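Local coordinates for protein putative transcriptional regulator, sugar-binding family (Arthrobacter aurescens, PDB 3NZE) that probably acts as a sugar-responsive transcriptional regulator of the SorC family, binding DNA and a carbohydrate effector, at residues D104-F109 against V117-V122; A124-A129 against T133-E138; D146-M151 against T213-E218; G173-H178 against T194-S199. All blocks are in the same frame, centred on the assembly; numbering follows the deposited sequence.

Interaction 1 (D104-F109 against V117-V122); sequences DIMRRF and VEQFPV
Met106 (selenomethionine) points its CB at Val117, and its first torsion (chi1 -52°) sets CG beside the backbone N and anti to the carbonyl carbon; further bends at chi2 and chi3 fold the chain back on itself instead of letting it run straight out from the helix. Val117 answers with CG1 anti to its own backbone N (chi1 171°), which spreads both methyl groups towards the helix. CG1 lies 3.8 Å from Met106 CB, an apolar contact at the root of the selenomethionine, while Val117 CG2 comes within 3.5 Å of the backbone oxygen Met106 O. The branched valine thus straddles the base of Met106 with one methyl on side chain and the other on backbone. A beta-branched residue suits this strand position, and a flexible, unbranched chain can fold over the strand from the helix.

Farther along, the side chains of Met106 and Gln119 run antiparallel alongside one another, with Met106 CG 4.1 Å from Gln119 NE2. That amide nitrogen is satisfied by Gln87 OE1, whereas Gln119 OE1 accepts a hydrogen bond from a water at 2.6 Å. The same water reaches Arg107 NH1 only weakly, so the polar link between helix and loop is loose beside the apolar contact.

This is the return half of a beta-alpha-beta unit: strand 84-87, helix 99-113 and strand 116-118. Met106 and Val117 both also touch Val85 of strand 84-87, which runs parallel to strand 116-118, while Ile105 and Phe109 turn towards helix 66-73.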
# COMPACT_ATOMS: atom_id res chain seq x y z
N ASP A 104 -6.22 -13.29 -6.52
CA ASP A 104 -5.44 -14.27 -5.77
C ASP A 104 -4.98 -13.72 -4.43
O ASP A 104 -4.96 -14.44 -3.43
CB ASP A 104 -4.23 -14.76 -6.59
CG ASP A 104 -4.65 -15.69 -7.73
OD1 ASP A 104 -5.81 -16.12 -7.74
OD2 ASP A 104 -3.80 -16.00 -8.59
N ILE A 105 -4.62 -12.44 -4.43
CA ILE A 105 -4.21 -11.76 -3.20
C ILE A 105 -5.37 -11.75 -2.22
O ILE A 105 -5.23 -12.18 -1.06
CB ILE A 105 -3.74 -10.32 -3.47
CG1 ILE A 105 -2.44 -10.34 -4.27
CG2 ILE A 105 -3.54 -9.55 -2.16
CD1 ILE A 105 -2.07 -8.99 -4.84
N MSE A 106 -6.54 -11.30 -2.68
CA MSE A 106 -7.70 -11.26 -1.80
C MSE A 106 -8.07 -12.65 -1.27
O MSE A 106 -8.37 -12.81 -0.08
CB MSE A 106 -8.89 -10.55 -2.47
CG MSE A 106 -8.57 -9.18 -3.04
SE MSE A 106 -8.06 -7.91 -1.63
CE MSE A 106 -9.61 -8.09 -0.48
N ARG A 107 -8.04 -13.66 -2.13
CA ARG A 107 -8.31 -15.05 -1.72
C ARG A 107 -7.37 -15.55 -0.62
O ARG A 107 -7.81 -16.18 0.34
CB ARG A 107 -8.28 -15.99 -2.93
CG ARG A 107 -9.42 -15.77 -3.90
CD ARG A 107 -9.35 -16.72 -5.11
NE ARG A 107 -10.34 -16.34 -6.12
CZ ARG A 107 -11.45 -17.03 -6.38
NH1 ARG A 107 -12.29 -16.59 -7.31
NH2 ARG A 107 -11.71 -18.15 -5.72
N ARG A 108 -6.07 -15.28 -0.76
CA ARG A 108 -5.09 -15.65 0.26
C ARG A 108 -5.41 -15.01 1.62
O ARG A 108 -5.27 -15.66 2.67
CB ARG A 108 -3.68 -15.27 -0.19
CG ARG A 108 -3.12 -16.24 -1.25
CD ARG A 108 -1.79 -15.77 -1.82
NE ARG A 108 -1.56 -16.33 -3.15
CZ ARG A 108 -1.23 -15.61 -4.22
NH1 ARG A 108 -1.06 -14.30 -4.12
NH2 ARG A 108 -1.05 -16.22 -5.38
N PHE A 109 -5.84 -13.75 1.60
CA PHE A 109 -6.20 -13.07 2.84
C PHE A 109 -7.46 -13.70 3.42
O PHE A 109 -7.52 -14.01 4.60
CB PHE A 109 -6.40 -11.56 2.63
CG PHE A 109 -5.15 -10.75 2.85
CD1 PHE A 109 -4.28 -10.50 1.81
CD2 PHE A 109 -4.85 -10.24 4.11
CE1 PHE A 109 -3.13 -9.75 2.00
CE2 PHE A 109 -3.70 -9.49 4.30
CZ PHE A 109 -2.84 -9.24 3.25
N VAL A 117 -14.52 -12.33 1.50
CA VAL A 117 -13.84 -11.45 0.57
C VAL A 117 -14.82 -10.53 -0.16
O VAL A 117 -15.81 -10.98 -0.72
CB VAL A 117 -13.03 -12.26 -0.46
CG1 VAL A 117 -12.49 -11.35 -1.55
CG2 VAL A 117 -11.89 -13.01 0.22
N GLU A 118 -14.53 -9.23 -0.15
CA GLU A 118 -15.33 -8.27 -0.91
C GLU A 118 -14.47 -7.53 -1.92
O GLU A 118 -13.60 -6.73 -1.58
CB GLU A 118 -16.01 -7.26 0.02
CG GLU A 118 -17.07 -7.88 0.94
CD GLU A 118 -18.36 -8.23 0.21
OE1 GLU A 118 -18.51 -7.85 -0.97
OE2 GLU A 118 -19.22 -8.89 0.82
N GLN A 119 -14.72 -7.80 -3.20
CA GLN A 119 -13.94 -7.17 -4.25
C GLN A 119 -14.61 -5.95 -4.86
O GLN A 119 -15.80 -5.68 -4.63
CB GLN A 119 -13.56 -8.20 -5.32
CG GLN A 119 -12.62 -9.24 -4.74
CD GLN A 119 -11.82 -9.97 -5.78
OE1 GLN A 119 -12.00 -11.17 -5.97
NE2 GLN A 119 -10.91 -9.26 -6.46
N PHE A 120 -13.84 -5.24 -5.66
CA PHE A 120 -14.15 -3.89 -6.10
C PHE A 120 -14.27 -3.96 -7.62
O PHE A 120 -13.27 -4.10 -8.32
CB PHE A 120 -12.95 -3.01 -5.69
CG PHE A 120 -13.23 -1.52 -5.65
CD1 PHE A 120 -14.51 -1.01 -5.58
CD2 PHE A 120 -12.17 -0.63 -5.65
CE1 PHE A 120 -14.73 0.37 -5.54
CE2 PHE A 120 -12.37 0.74 -5.62
CZ PHE A 120 -13.65 1.24 -5.55
N PRO A 121 -15.51 -3.87 -8.15
CA PRO A 121 -15.71 -4.15 -9.59
C PRO A 121 -15.39 -2.95 -10.47
O PRO A 121 -16.25 -2.48 -11.22
CB PRO A 121 -17.21 -4.48 -9.66
CG PRO A 121 -17.80 -3.63 -8.60
CD PRO A 121 -16.79 -3.68 -7.45
N VAL A 122 -14.15 -2.47 -10.39
CA VAL A 122 -13.70 -1.30 -11.13
C VAL A 122 -12.29 -1.57 -11.66
O VAL A 122 -11.55 -2.38 -11.07
CB VAL A 122 -13.72 -0.03 -10.24
CG1 VAL A 122 -15.05 0.08 -9.49
CG2 VAL A 122 -12.58 -0.05 -9.26
O HOH W 1 -12.51 -13.24 -7.54

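Interaction 2 (A124-A129 against T133-E138); sequences AFFDHA and TAMWNE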
# COMPACT_ATOMS: atom_id res chain seq x y z
N ALA A 124 -8.21 -0.88 -12.85
CA ALA A 124 -7.06 -0.49 -12.02
C ALA A 124 -6.97 1.01 -11.80
O ALA A 124 -6.47 1.46 -10.78
CB ALA A 124 -5.75 -1.02 -12.63
N PHE A 125 -7.44 1.78 -12.78
CA PHE A 125 -7.29 3.23 -12.79
C PHE A 125 -8.13 3.69 -13.97
O PHE A 125 -8.39 2.90 -14.89
CB PHE A 125 -5.82 3.59 -13.02
CG PHE A 125 -5.43 4.96 -12.55
CD1 PHE A 125 -5.14 5.20 -11.22
CD2 PHE A 125 -5.34 6.02 -13.45
CE1 PHE A 125 -4.77 6.46 -10.78
CE2 PHE A 125 -4.97 7.29 -13.02
CZ PHE A 125 -4.68 7.50 -11.69
N PHE A 126 -8.58 4.94 -13.96
CA PHE A 126 -9.39 5.44 -15.07
C PHE A 126 -8.59 6.29 -16.05
O PHE A 126 -7.73 7.05 -15.64
CB PHE A 126 -10.58 6.26 -14.54
CG PHE A 126 -11.57 5.44 -13.78
CD1 PHE A 126 -12.43 4.58 -14.45
CD2 PHE A 126 -11.67 5.55 -12.40
CE1 PHE A 126 -13.35 3.82 -13.76
CE2 PHE A 126 -12.60 4.79 -11.71
CZ PHE A 126 -13.44 3.92 -12.39
N ASP A 127 -8.89 6.14 -17.33
CA ASP A 127 -8.30 6.99 -18.38
C ASP A 127 -8.83 8.42 -18.30
O ASP A 127 -8.11 9.37 -18.63
CB ASP A 127 -8.65 6.44 -19.77
CG ASP A 127 -7.89 5.16 -20.11
OD1 ASP A 127 -7.03 4.74 -19.32
OD2 ASP A 127 -8.15 4.60 -21.20
N HIS A 128 -10.08 8.56 -17.88
CA HIS A 128 -10.76 9.85 -17.87
C HIS A 128 -11.45 10.07 -16.54
O HIS A 128 -12.14 9.19 -16.03
CB HIS A 128 -11.81 9.92 -18.99
CG HIS A 128 -11.30 9.52 -20.33
ND1 HIS A 128 -11.59 8.31 -20.92
CD2 HIS A 128 -10.50 10.18 -21.21
CE1 HIS A 128 -11.01 8.23 -22.10
NE2 HIS A 128 -10.34 9.35 -22.30
N ALA A 129 -11.28 11.26 -15.98
CA ALA A 129 -11.93 11.61 -14.73
C ALA A 129 -13.45 11.47 -14.82
O ALA A 129 -14.09 11.11 -13.84
CB ALA A 129 -11.54 13.02 -14.28
N THR A 133 -16.20 9.70 -12.15
CA THR A 133 -17.42 10.36 -11.72
C THR A 133 -18.64 9.48 -11.97
O THR A 133 -19.47 9.27 -11.07
CB THR A 133 -17.60 11.71 -12.44
OG1 THR A 133 -16.50 12.57 -12.09
CG2 THR A 133 -18.91 12.37 -12.04
N ALA A 134 -18.75 8.97 -13.19
CA ALA A 134 -19.86 8.09 -13.54
C ALA A 134 -19.90 6.83 -12.67
O ALA A 134 -20.93 6.50 -12.08
CB ALA A 134 -19.81 7.73 -15.02
N MSE A 135 -18.78 6.12 -12.57
CA MSE A 135 -18.72 4.89 -11.79
C MSE A 135 -19.01 5.08 -10.30
O MSE A 135 -19.54 4.18 -9.64
CB MSE A 135 -17.36 4.20 -11.97
CG MSE A 135 -17.26 3.46 -13.29
SE MSE A 135 -18.30 1.79 -13.32
CE MSE A 135 -16.98 0.71 -12.35
N TRP A 136 -18.66 6.25 -9.75
CA TRP A 136 -18.90 6.50 -8.34
C TRP A 136 -20.38 6.77 -8.04
O TRP A 136 -20.77 6.95 -6.89
CB TRP A 136 -17.99 7.64 -7.83
CG TRP A 136 -16.73 7.15 -7.14
CD1 TRP A 136 -16.24 7.59 -5.94
CD2 TRP A 136 -15.83 6.12 -7.59
NE1 TRP A 136 -15.09 6.91 -5.62
CE2 TRP A 136 -14.82 6.00 -6.61
CE3 TRP A 136 -15.78 5.29 -8.71
CZ2 TRP A 136 -13.77 5.09 -6.72
CZ3 TRP A 136 -14.73 4.38 -8.83
CH2 TRP A 136 -13.74 4.29 -7.84
N ASN A 137 -21.19 6.79 -9.10
CA ASN A 137 -22.64 6.91 -8.97
C ASN A 137 -23.35 5.58 -9.16
O ASN A 137 -24.58 5.51 -9.23
CB ASN A 137 -23.17 7.90 -9.99
CG ASN A 137 -23.83 9.09 -9.35
OD1 ASN A 137 -23.19 10.11 -9.09
ND2 ASN A 137 -25.12 8.95 -9.05
N GLU A 138 -22.57 4.51 -9.27
CA GLU A 138 -23.14 3.18 -9.40
C GLU A 138 -23.30 2.55 -8.02
O GLU A 138 -22.39 2.60 -7.20
CB GLU A 138 -22.21 2.31 -10.25
CG GLU A 138 -22.13 2.78 -11.70
CD GLU A 138 -23.39 2.43 -12.50
OE1 GLU A 138 -23.86 1.28 -12.37
OE2 GLU A 138 -23.89 3.29 -13.25
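The ring of Phe126 meets two residues of 133-138 with neighbouring atoms of its far end: CE2 toward Trp136, CE1 toward Met135, and CZ near both. Trp136 comes to its edge, near the plane of the phenyl ring, with CZ3 3.6 Å from Phe126 CE2. The two six-membered rings have centroids 5.8 Å apart and planes at 79°, an oblique meeting that is neither a stack nor an edge-to-face pair. Met135, a selenomethionine, crosses Phe126 at about a right angle: its CG lies 4.0 Å from Phe126 CE1, and its CB is similarly close to Phe126 CZ. With CG beside its backbone N (chi1 -66°), Phe126 reaches across to the end of the helix, where a broad, flat side chain can touch an indole and a flexible selenoether chain at once. Cut back to an alanine, this position would probably leave Trp136 CZ3 and Met135 CG without the phenyl ring against them and open a gap between the loop and the helix end.

At the other end of the contact the backbone closes a helical turn. Thr133 N donates to Ala129 O at 3.0 Å and 173°, a nearly straight bond, and Thr133 OG1 adds a weak one to the same oxygen.

His128 is the N-cap residue of helix 129-135, and a type I turn from Met135 to Glu138 leads into helix 139-149. Met135 and Trp136 pack on Val141 of that second helix.

Interaction 3 (D146-M151 against T213-E218); sequences DLQARM and TGPSHE
The C-terminal end of helix 139-149 faces the loop that leads into helix 217-221, and Pro215 is the residue on which the two meet. Its CG lies 4.2 Å from CE of Met151, a selenomethionine, and 4.4 Å from Gln148 OE1, so the ring is approached by one apolar and one polar side-chain end. Proline fits such a spot, being compact and apolar, with a ring that restrains the loop just ahead of Ser216. That serine is the N-cap of helix 217-221, its OG accepting from Gln219 N.

The fold is an alpha/beta domain with a mixed, mostly parallel sheet, assigned by sequence to the Rossmann-like clan, and here a helix is joined to a distant loop partly through water. The extended side chain of Gln148 carries its amide toward the loop, where one water donates to Gln148 OE1 at 2.7 Å and to Thr213 O at 2.8 Å. Gln148 NE2 in turn donates to Gln87 O, at the end of strand 84-87. A glutamine suits this buried position because it can accept and donate at once, which fixes the rotation of its amide. Met151, beyond the helix, also touches Ile59 of strand 59-62 and Gln219 of helix 217-221.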
# COMPACT_ATOMS: atom_id res chain seq x y z
N ASP A 146 -18.60 2.08 0.75
CA ASP A 146 -19.14 2.14 2.11
C ASP A 146 -18.40 1.20 3.05
O ASP A 146 -18.15 1.53 4.22
CB ASP A 146 -20.64 1.81 2.11
CG ASP A 146 -21.49 2.89 1.45
OD1 ASP A 146 -20.99 4.02 1.23
OD2 ASP A 146 -22.67 2.60 1.15
N LEU A 147 -18.05 0.02 2.54
CA LEU A 147 -17.29 -0.96 3.32
C LEU A 147 -15.90 -0.43 3.60
O LEU A 147 -15.39 -0.56 4.71
CB LEU A 147 -17.17 -2.29 2.57
CG LEU A 147 -18.18 -3.37 2.92
CD1 LEU A 147 -17.88 -4.65 2.13
CD2 LEU A 147 -18.15 -3.65 4.41
N GLN A 148 -15.28 0.16 2.58
CA GLN A 148 -13.95 0.73 2.73
C GLN A 148 -13.96 1.77 3.84
O GLN A 148 -13.01 1.85 4.62
CB GLN A 148 -13.47 1.36 1.43
CG GLN A 148 -13.10 0.34 0.35
CD GLN A 148 -12.80 1.00 -0.99
OE1 GLN A 148 -12.90 2.21 -1.12
NE2 GLN A 148 -12.42 0.19 -1.99
N ALA A 149 -15.02 2.56 3.91
CA ALA A 149 -15.11 3.67 4.87
C ALA A 149 -15.14 3.16 6.31
O ALA A 149 -14.78 3.88 7.24
CB ALA A 149 -16.34 4.54 4.57
N ARG A 150 -15.56 1.91 6.48
CA ARG A 150 -15.66 1.30 7.80
C ARG A 150 -14.45 0.46 8.18
O ARG A 150 -14.47 -0.22 9.20
CB ARG A 150 -16.90 0.41 7.88
CG ARG A 150 -18.24 1.13 7.75
CD ARG A 150 -19.37 0.12 7.44
NE ARG A 150 -19.47 -0.90 8.47
CZ ARG A 150 -20.02 -2.10 8.31
NH1 ARG A 150 -20.54 -2.45 7.14
NH2 ARG A 150 -20.05 -2.96 9.33
N MSE A 151 -13.38 0.48 7.38
CA MSE A 151 -12.27 -0.43 7.67
C MSE A 151 -11.60 -0.18 9.04
O MSE A 151 -11.46 0.96 9.48
CB MSE A 151 -11.22 -0.43 6.57
CG MSE A 151 -10.44 0.85 6.45
SE MSE A 151 -9.18 0.69 4.96
CE MSE A 151 -9.75 2.27 3.97
N THR A 213 -8.85 5.02 -8.17
CA THR A 213 -9.90 4.22 -7.55
C THR A 213 -9.74 4.05 -6.03
O THR A 213 -10.61 3.48 -5.38
CB THR A 213 -10.01 2.80 -8.19
OG1 THR A 213 -8.87 2.01 -7.84
CG2 THR A 213 -10.12 2.90 -9.71
N GLY A 214 -8.63 4.54 -5.47
CA GLY A 214 -8.33 4.29 -4.07
C GLY A 214 -8.91 5.30 -3.08
O GLY A 214 -9.40 6.35 -3.49
N PRO A 215 -8.89 4.96 -1.79
CA PRO A 215 -9.40 5.82 -0.71
C PRO A 215 -8.58 7.10 -0.58
O PRO A 215 -7.38 7.09 -0.86
CB PRO A 215 -9.20 4.98 0.56
CG PRO A 215 -8.91 3.59 0.07
CD PRO A 215 -8.26 3.74 -1.26
N SER A 216 -9.21 8.18 -0.14
CA SER A 216 -8.47 9.42 0.07
C SER A 216 -7.50 9.24 1.21
O SER A 216 -7.69 8.39 2.08
CB SER A 216 -9.39 10.60 0.38
OG SER A 216 -10.00 10.44 1.65
N HIS A 217 -6.46 10.06 1.22
CA HIS A 217 -5.52 10.04 2.33
C HIS A 217 -6.21 10.46 3.63
O HIS A 217 -5.91 9.90 4.68
CB HIS A 217 -4.29 10.88 2.00
CG HIS A 217 -3.51 10.34 0.83
ND1 HIS A 217 -2.57 11.08 0.14
CD2 HIS A 217 -3.55 9.13 0.23
CE1 HIS A 217 -2.06 10.34 -0.83
NE2 HIS A 217 -2.63 9.15 -0.80
N GLU A 218 -7.15 11.39 3.55
CA GLU A 218 -7.94 11.77 4.72
C GLU A 218 -8.66 10.57 5.33
O GLU A 218 -8.66 10.38 6.55
CB GLU A 218 -8.94 12.89 4.39
CG GLU A 218 -9.75 13.34 5.61
CD GLU A 218 -10.82 14.36 5.28
OE1 GLU A 218 -10.94 14.75 4.10
OE2 GLU A 218 -11.55 14.78 6.21
O HOH W 2 -11.82 3.93 -2.86

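Interaction 4 (G173-H178 against T194-S199); sequences GYLDEH and TVFFRS
Tyr174 holds CG between its backbone N and carbonyl carbon (chi1 54°), a crowded position that sends its ring toward Thr194. The phenol end does the touching: Tyr174 OH lies 3.4 Å from Thr194 CG2 and 3.5 Å from Thr194 CB. Both are van der Waals contacts of the phenol oxygen with threonine carbons, not hydrogen bonds. With CG2 anti to the carbonyl carbon, Thr194 presents its methyl to Tyr174 while OG1 is hydrogen-bonded to Ser212 OG. Threonine serves well here, offering a methyl on one branch and a hydroxyl on the other.

Phe196 arrives from the opposite direction, its CZ at the edge of the tyrosine ring, near the ring plane and 3.7 Å from Tyr174 OH. The same CZ meets Leu175 CD1 at 4.1 Å, so one ring atom of the phenylalanine touches two successive residues. Phe196 has CG beside its backbone N (chi1 -62°), which carries the ring out from the strand toward them. Were Tyr174 replaced by a leucine, Phe125 would probably lose its stacking partner, the Thr194 methyl the phenol end, and Phe196 CZ one of its two contacts across these segments.

The loop of 173-176 leads into helix 177-185, with Asp176 as its N-cap. Opposite Tyr174 and Leu175 of this loop, Thr194 leads into strand 195-198, which pairs antiparallel with strand 188-192, whose Val188 and Asp191 also touch Phe196.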
# COMPACT_ATOMS: atom_id res chain seq x y z
N GLY A 173 1.31 -0.32 -14.28
CA GLY A 173 1.11 -0.25 -15.71
C GLY A 173 -0.22 0.36 -16.13
O GLY A 173 -0.78 -0.02 -17.15
N TYR A 174 -0.73 1.30 -15.34
CA TYR A 174 -2.00 1.93 -15.66
C TYR A 174 -1.87 3.38 -16.15
O TYR A 174 -2.87 4.01 -16.51
CB TYR A 174 -2.97 1.83 -14.48
CG TYR A 174 -2.43 2.37 -13.17
CD1 TYR A 174 -2.03 1.52 -12.16
CD2 TYR A 174 -2.35 3.74 -12.94
CE1 TYR A 174 -1.54 2.00 -10.95
CE2 TYR A 174 -1.87 4.24 -11.73
CZ TYR A 174 -1.46 3.36 -10.75
OH TYR A 174 -0.98 3.84 -9.55
N LEU A 175 -0.65 3.91 -16.16
CA LEU A 175 -0.40 5.25 -16.69
C LEU A 175 0.31 5.20 -18.04
O LEU A 175 1.18 4.36 -18.25
CB LEU A 175 0.44 6.08 -15.71
CG LEU A 175 -0.12 6.33 -14.31
CD1 LEU A 175 0.83 7.22 -13.51
CD2 LEU A 175 -1.50 6.96 -14.38
N ASP A 176 -0.05 6.09 -18.95
CA ASP A 176 0.69 6.22 -20.19
C ASP A 176 1.77 7.30 -20.05
O ASP A 176 1.91 7.89 -18.97
CB ASP A 176 -0.24 6.50 -21.38
CG ASP A 176 -1.05 7.77 -21.20
OD1 ASP A 176 -2.14 7.85 -21.81
OD2 ASP A 176 -0.61 8.67 -20.46
N GLU A 177 2.52 7.56 -21.11
CA GLU A 177 3.68 8.45 -21.01
C GLU A 177 3.31 9.88 -20.64
O GLU A 177 4.01 10.52 -19.84
CB GLU A 177 4.53 8.40 -22.28
CG GLU A 177 3.77 8.69 -23.56
CD GLU A 177 4.68 8.77 -24.77
OE1 GLU A 177 5.13 7.71 -25.26
OE2 GLU A 177 4.96 9.90 -25.23
N HIS A 178 2.22 10.40 -21.20
CA HIS A 178 1.80 11.76 -20.88
C HIS A 178 1.45 11.89 -19.40
O HIS A 178 1.86 12.86 -18.75
CB HIS A 178 0.62 12.19 -21.76
CG HIS A 178 0.06 13.53 -21.38
ND1 HIS A 178 -1.27 13.72 -21.07
CD2 HIS A 178 0.65 14.74 -21.24
CE1 HIS A 178 -1.48 14.99 -20.76
NE2 HIS A 178 -0.32 15.63 -20.86
N THR A 194 -2.87 3.81 -5.32
CA THR A 194 -3.02 4.61 -6.54
C THR A 194 -3.47 6.06 -6.30
O THR A 194 -3.83 6.76 -7.25
CB THR A 194 -3.88 3.91 -7.65
OG1 THR A 194 -5.28 4.08 -7.39
CG2 THR A 194 -3.53 2.44 -7.77
N VAL A 195 -3.43 6.51 -5.04
CA VAL A 195 -3.66 7.92 -4.74
C VAL A 195 -2.31 8.58 -4.46
O VAL A 195 -1.59 8.20 -3.53
CB VAL A 195 -4.59 8.13 -3.53
CG1 VAL A 195 -4.89 9.63 -3.32
CG2 VAL A 195 -5.89 7.36 -3.70
N PHE A 196 -1.97 9.57 -5.28
CA PHE A 196 -0.63 10.15 -5.29
C PHE A 196 -0.44 11.28 -4.29
O PHE A 196 -1.40 11.93 -3.87
CB PHE A 196 -0.32 10.65 -6.70
CG PHE A 196 -0.32 9.55 -7.73
CD1 PHE A 196 0.86 8.92 -8.07
CD2 PHE A 196 -1.51 9.14 -8.33
CE1 PHE A 196 0.87 7.89 -9.01
CE2 PHE A 196 -1.51 8.12 -9.27
CZ PHE A 196 -0.32 7.49 -9.61
N PHE A 197 0.82 11.49 -3.90
CA PHE A 197 1.17 12.58 -2.98
C PHE A 197 2.51 13.21 -3.34
O PHE A 197 3.31 12.61 -4.07
CB PHE A 197 1.20 12.06 -1.55
CG PHE A 197 1.97 10.78 -1.41
CD1 PHE A 197 3.35 10.77 -1.49
CD2 PHE A 197 1.30 9.58 -1.21
CE1 PHE A 197 4.07 9.59 -1.36
CE2 PHE A 197 2.01 8.38 -1.09
CZ PHE A 197 3.40 8.39 -1.16
N ARG A 198 2.77 14.41 -2.81
CA ARG A 198 4.02 15.13 -3.03
C ARG A 198 5.02 14.83 -1.91
O ARG A 198 4.70 14.09 -0.97
CB ARG A 198 3.76 16.65 -3.10
CG ARG A 198 2.75 17.05 -4.18
CD ARG A 198 2.60 18.58 -4.25
NE ARG A 198 1.58 19.00 -5.22
CZ ARG A 198 0.28 19.04 -4.97
NH1 ARG A 198 -0.19 18.69 -3.77
NH2 ARG A 198 -0.57 19.43 -5.92
N SER A 199 6.22 15.39 -1.99
CA SER A 199 7.24 15.12 -0.98
C SER A 199 6.80 15.54 0.41
O SER A 199 7.19 14.93 1.41
CB SER A 199 8.58 15.78 -1.34
OG SER A 199 8.46 17.19 -1.39

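Interactions 1, 2 and 3 converge on Phe120 and Thr213. Phe120 CZ of interaction 1 packs 3.8 Å from Trp136 CH2 of interaction 2, and Phe120 CE2 comes 3.3 Å from Thr213 O of interaction 3. Phe126 CE2 reaches Thr213 CG2 at 3.7 Å, joining interactions 2 and 3. Phe125 CG, 3.3 Å from Tyr174 CD2, carries interaction 2 to interaction 4, while His217 NE2 probably hydrogen-bonds to Val195 O at 3.1 Å, tying 3 to 4. Two calcium-site residues, seen in a structure of this protein but without calcium on this chain, lie near: Glu118, in interaction 1, has its side chain about 8 Å from that of Gln148, and Thr96 about 12 Å from that of Tyr174.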